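Local coordinates for protein phosphodiesterase (Candida albicans, PDB 6CPU) that belongs to the phosphodiesterase family, with a largely helical HD-type domain that holds a zinc ion and a magnesium ion, at residues 379-382 against 383-387; 389-392 against 393-397. One frame throughout, in Å; residues are numbered along the deposited sequence.

Interaction 1. Residues 379-382 against 383-387; sequences ESYH and ASLFI
Tyr381 and Leu385, one helical turn apart, form the side-chain part of this contact. The tyrosine has CG anti to its backbone N (chi1 176°), which carries the ring along the helix surface to the leucine. There the two leucine methyls divide the work. CD1 makes a CH-pi contact over one face, 4.0 Å from the centroid of the Tyr381 ring and 26° off the normal, displaced toward the rim. CD2 reaches the phenol end instead, with Leu385 CD2 3.5 Å from Tyr381 OH. The backbone beneath is regular: Leu385 N donates to Tyr381 O at 2.9 Å with an almost straight N-H...O angle of 172°.

His382 contributes through its main chain. Its carbonyl O accepts Phe386 N at 2.8 Å, whereas its ring, with CG beside the backbone N, swings off toward the metal-binding loop. ND1 is held there by Val351 O, and the imidazole meets the ring of His353 with the two planes nearly parallel. The same i to i+4 pattern joins Ala383 N to Glu379 O and Ser384 N to Ser380 O, each at 3.0 Å, so this is ordinary alpha-helix.

Neighbouring helices take different sides of helix 377-394: Leu169 of helix 165-173 packs against Tyr381, Ser384 and Leu385, while helix 411-421 receives Phe386 on Ile419 and Ile387 on Ile415 and Ile416.

Interaction 2. Residues 389-392 against 393-397; sequences KVLR and ICWPD
Val390 O accepts two backbone donors across this contact, and it is here that the helix ends. Cys394 N supplies the stronger bond, 2.8 Å from Val390 O with an N-H...O angle of 162°. Ile393 N adds a weak one at 3.4 Å to the same Val390 O. Trp395 N closes the series, 2.8 Å from Leu391 O but more bent, at 149°. A wider pi-type turn covers 389-391, and Lys389 O meets the aliphatic Ile393 CG1 at 3.5 Å.

Apolar contact is modest. Leu391 and Trp395 run side by side in the same direction, with Leu391 CD2 4.1 Å from Trp395 CB; the indole continues past the leucine to an edge-to-face meeting with Phe259 and to Ile238 and Ile242 of helix 227-242.

Arg392 and Pro396 combine polar and apolar groups. The arginine chain bends at chi2 (65°), and its NH1 comes 3.6 Å from Pro396 CB, the two side chains crossing at about a right angle. NH2 makes a long, weak ion pair with Glu177.

Trp395 is both the first residue to leave helix 377-394 and the N-cap position of helix 396-400. Pro396 suits such a junction, since it can begin a helix but has no N-H to offer Arg392 O, the acceptor four residues earlier. Arg392 O instead faces Pro396 CB at 3.4 Å and is buried with no polar partner in the model, so the break costs a carbonyl its hydrogen bond.

In the fold
Both interactions belong to helix 377-394, with centres about 13 Å apart, and they follow one another along its course. Their joint is widened: Phe386 O to Leu391 N and Ile387 O to Arg392 N, both 2.9 Å, are probable hydrogen bonds spanning five residues rather than four, so the regular helix of interaction 1 passes through a pi-type turn before interaction 2 ends it. Interaction 1 is the one beside the metals. The side chain of His382 lies about 4 Å from the magnesium ion and about 7 Å from the zinc ion, which is bound by His278, His349, Asp350 and Asp462. Interaction 2 packs instead against helices 177-193, 227-242 and 253-264.

Interaction 1. Residues 379-382 against 383-387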
loop_
_atom_site.group_PDB
_atom_site.type_symbol
_atom_site.label_atom_id
_atom_site.label_comp_id
_atom_site.label_asym_id
_atom_site.label_seq_id
_atom_site.Cartn_x
_atom_site.Cartn_y
_atom_site.Cartn_z
ATOM N N GLU A 379 -12.201 -3.212 -2.537
ATOM C CA GLU A 379 -12.122 -2.732 -1.159
ATOM C C GLU A 379 -12.404 -3.859 -0.156
ATOM O O GLU A 379 -11.828 -3.894 0.941
ATOM C CB GLU A 379 -13.081 -1.551 -0.930
ATOM C CG GLU A 379 -12.735 -0.295 -1.732
ATOM C CD GLU A 379 -13.182 -0.338 -3.191
ATOM O OE1 GLU A 379 -13.966 -1.234 -3.589
ATOM O OE2 GLU A 379 -12.744 0.537 -3.971
ATOM N N SER A 380 -13.327 -4.748 -0.505
ATOM C CA SER A 380 -13.579 -5.921 0.328
ATOM C C SER A 380 -12.324 -6.790 0.442
ATOM O O SER A 380 -11.980 -7.266 1.517
ATOM C CB SER A 380 -14.736 -6.736 -0.233
ATOM O OG SER A 380 -15.920 -5.952 -0.304
ATOM N N TYR A 381 -11.662 -6.983 -0.688
ATOM C CA TYR A 381 -10.398 -7.698 -0.798
ATOM C C TYR A 381 -9.300 -7.031 0.052
ATOM O O TYR A 381 -8.655 -7.686 0.882
ATOM C CB TYR A 381 -10.003 -7.781 -2.284
ATOM C CG TYR A 381 -8.661 -8.422 -2.540
ATOM C CD1 TYR A 381 -7.514 -7.659 -2.824
ATOM C CD2 TYR A 381 -8.543 -9.798 -2.516
ATOM C CE1 TYR A 381 -6.292 -8.294 -3.079
ATOM C CE2 TYR A 381 -7.344 -10.419 -2.749
ATOM C CZ TYR A 381 -6.232 -9.690 -3.019
ATOM O OH TYR A 381 -5.074 -10.430 -3.225
ATOM N N HIS A 382 -9.130 -5.720 -0.083
ATOM C CA HIS A 382 -8.119 -5.024 0.714
ATOM C C HIS A 382 -8.376 -5.189 2.210
ATOM O O HIS A 382 -7.455 -5.443 2.970
ATOM C CB HIS A 382 -8.044 -3.509 0.428
ATOM C CG HIS A 382 -7.921 -3.156 -1.015
ATOM N ND1 HIS A 382 -7.050 -3.789 -1.872
ATOM C CD2 HIS A 382 -8.557 -2.217 -1.748
ATOM C CE1 HIS A 382 -7.171 -3.270 -3.079
ATOM N NE2 HIS A 382 -8.080 -2.316 -3.029
ATOM N N ALA A 383 -9.628 -5.050 2.628
ATOM C CA ALA A 383 -9.965 -5.123 4.057
ATOM C C ALA A 383 -9.694 -6.531 4.608
ATOM O O ALA A 383 -9.190 -6.719 5.716
ATOM C CB ALA A 383 -11.422 -4.750 4.267
ATOM N N SER A 384 -10.049 -7.529 3.817
ATOM C CA SER A 384 -9.907 -8.901 4.265
ATOM C C SER A 384 -8.427 -9.257 4.381
ATOM O O SER A 384 -7.980 -9.811 5.398
ATOM C CB SER A 384 -10.647 -9.843 3.325
ATOM O OG SER A 384 -10.644 -11.154 3.871
ATOM N N LEU A 385 -7.657 -8.926 3.354
ATOM C CA LEU A 385 -6.202 -9.103 3.420
ATOM C C LEU A 385 -5.536 -8.331 4.538
ATOM O O LEU A 385 -4.706 -8.871 5.256
ATOM C CB LEU A 385 -5.531 -8.702 2.100
ATOM C CG LEU A 385 -5.157 -9.878 1.222
ATOM C CD1 LEU A 385 -6.398 -10.615 0.767
ATOM C CD2 LEU A 385 -4.315 -9.427 0.036
ATOM N N PHE A 386 -5.831 -7.043 4.657
ATOM C CA PHE A 386 -5.107 -6.242 5.634
ATOM C C PHE A 386 -5.335 -6.753 7.055
ATOM O O PHE A 386 -4.389 -6.861 7.850
ATOM C CB PHE A 386 -5.480 -4.775 5.519
ATOM C CG PHE A 386 -4.645 -3.868 6.367
ATOM C CD1 PHE A 386 -3.248 -3.900 6.301
ATOM C CD2 PHE A 386 -5.244 -2.953 7.203
ATOM C CE1 PHE A 386 -2.485 -3.033 7.086
ATOM C CE2 PHE A 386 -4.487 -2.087 7.981
ATOM C CZ PHE A 386 -3.110 -2.122 7.914
ATOM N N ILE A 387 -6.575 -7.111 7.364
ATOM C CA ILE A 387 -6.873 -7.625 8.698
ATOM C C ILE A 387 -6.301 -9.026 8.878
ATOM O O ILE A 387 -5.615 -9.287 9.858
ATOM C CB ILE A 387 -8.388 -7.661 9.007
ATOM C CG1 ILE A 387 -9.019 -6.263 8.896
ATOM C CG2 ILE A 387 -8.629 -8.301 10.387
ATOM C CD1 ILE A 387 -8.373 -5.188 9.753
#

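Interaction 2. Residues 389-392 against 393-397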
loop_
_atom_site.group_PDB
_atom_site.type_symbol
_atom_site.label_atom_id
_atom_site.label_comp_id
_atom_site.label_asym_id
_atom_site.label_seq_id
_atom_site.Cartn_x
_atom_site.Cartn_y
_atom_site.Cartn_z
ATOM N N LYS A 389 -4.264 -11.116 6.886
ATOM C CA LYS A 389 -2.870 -11.422 6.576
ATOM C C LYS A 389 -1.916 -10.579 7.409
ATOM O O LYS A 389 -0.991 -11.115 8.005
ATOM C CB LYS A 389 -2.567 -11.241 5.081
ATOM C CG LYS A 389 -1.103 -11.455 4.713
ATOM C CD LYS A 389 -0.908 -11.457 3.205
ATOM C CE LYS A 389 0.567 -11.425 2.813
ATOM N NZ LYS A 389 1.313 -12.605 3.307
ATOM N N VAL A 390 -2.101 -9.262 7.410
ATOM C CA VAL A 390 -1.125 -8.364 8.013
ATOM C C VAL A 390 -1.334 -8.187 9.526
ATOM O O VAL A 390 -0.484 -8.605 10.312
ATOM C CB VAL A 390 -1.088 -6.995 7.296
ATOM C CG1 VAL A 390 -0.103 -6.066 7.982
ATOM C CG2 VAL A 390 -0.708 -7.182 5.842
ATOM N N LEU A 391 -2.451 -7.596 9.934
ATOM C CA LEU A 391 -2.614 -7.195 11.342
ATOM C C LEU A 391 -2.815 -8.378 12.288
ATOM O O LEU A 391 -2.312 -8.345 13.411
ATOM C CB LEU A 391 -3.744 -6.168 11.505
ATOM C CG LEU A 391 -3.571 -4.819 10.788
ATOM C CD1 LEU A 391 -4.820 -3.975 10.944
ATOM C CD2 LEU A 391 -2.349 -4.062 11.311
ATOM N N ARG A 392 -3.525 -9.423 11.846
ATOM C CA ARG A 392 -3.755 -10.604 12.704
ATOM C C ARG A 392 -2.441 -11.255 13.134
ATOM O O ARG A 392 -2.336 -11.784 14.243
ATOM C CB ARG A 392 -4.647 -11.636 11.993
ATOM C CG ARG A 392 -4.958 -12.901 12.800
ATOM C CD ARG A 392 -5.780 -12.576 14.041
ATOM N NE ARG A 392 -5.914 -13.725 14.937
ATOM C CZ ARG A 392 -5.048 -14.088 15.887
ATOM N NH1 ARG A 392 -3.903 -13.436 16.091
ATOM N NH2 ARG A 392 -5.333 -15.153 16.635
ATOM N N ILE A 393 -1.451 -11.229 12.236
ATOM C CA ILE A 393 -0.116 -11.776 12.500
ATOM C C ILE A 393 0.820 -10.743 13.140
ATOM O O ILE A 393 1.480 -11.037 14.134
ATOM C CB ILE A 393 0.513 -12.332 11.193
ATOM C CG1 ILE A 393 -0.395 -13.394 10.563
ATOM C CG2 ILE A 393 1.930 -12.856 11.429
ATOM C CD1 ILE A 393 -0.861 -14.498 11.493
ATOM N N CYS A 394 0.876 -9.535 12.585
ATOM C CA CYS A 394 1.840 -8.523 13.013
ATOM C C CYS A 394 1.437 -7.685 14.227
ATOM O O CYS A 394 2.310 -7.221 14.953
ATOM C CB CYS A 394 2.135 -7.558 11.876
ATOM S SG CYS A 394 2.927 -8.377 10.492
ATOM N N TRP A 395 0.142 -7.486 14.435
ATOM C CA TRP A 395 -0.347 -6.541 15.444
ATOM C C TRP A 395 -1.725 -6.969 15.993
ATOM O O TRP A 395 -2.661 -6.166 16.039
ATOM C CB TRP A 395 -0.413 -5.135 14.821
ATOM C CG TRP A 395 -0.214 -3.993 15.768
ATOM C CD1 TRP A 395 -0.225 -4.034 17.142
ATOM C CD2 TRP A 395 -0.002 -2.626 15.414
ATOM N NE1 TRP A 395 -0.031 -2.774 17.652
ATOM C CE2 TRP A 395 0.109 -1.891 16.614
ATOM C CE3 TRP A 395 0.101 -1.945 14.196
ATOM C CZ2 TRP A 395 0.312 -0.501 16.626
ATOM C CZ3 TRP A 395 0.311 -0.569 14.212
ATOM C CH2 TRP A 395 0.412 0.136 15.416
ATOM N N PRO A 396 -1.851 -8.242 16.417
ATOM C CA PRO A 396 -3.159 -8.749 16.846
ATOM C C PRO A 396 -3.785 -7.974 18.010
ATOM O O PRO A 396 -5.012 -7.832 18.067
ATOM C CB PRO A 396 -2.868 -10.201 17.256
ATOM C CG PRO A 396 -1.406 -10.267 17.474
ATOM C CD PRO A 396 -0.804 -9.270 16.532
ATOM N N ASP A 397 -2.954 -7.448 18.905
ATOM C CA ASP A 397 -3.476 -6.688 20.035
ATOM C C ASP A 397 -4.052 -5.320 19.634
ATOM O O ASP A 397 -4.867 -4.769 20.371
ATOM C CB ASP A 397 -2.425 -6.560 21.144
ATOM C CG ASP A 397 -2.111 -7.900 21.824
ATOM O OD1 ASP A 397 -2.787 -8.921 21.555
ATOM O OD2 ASP A 397 -1.181 -7.929 22.652
#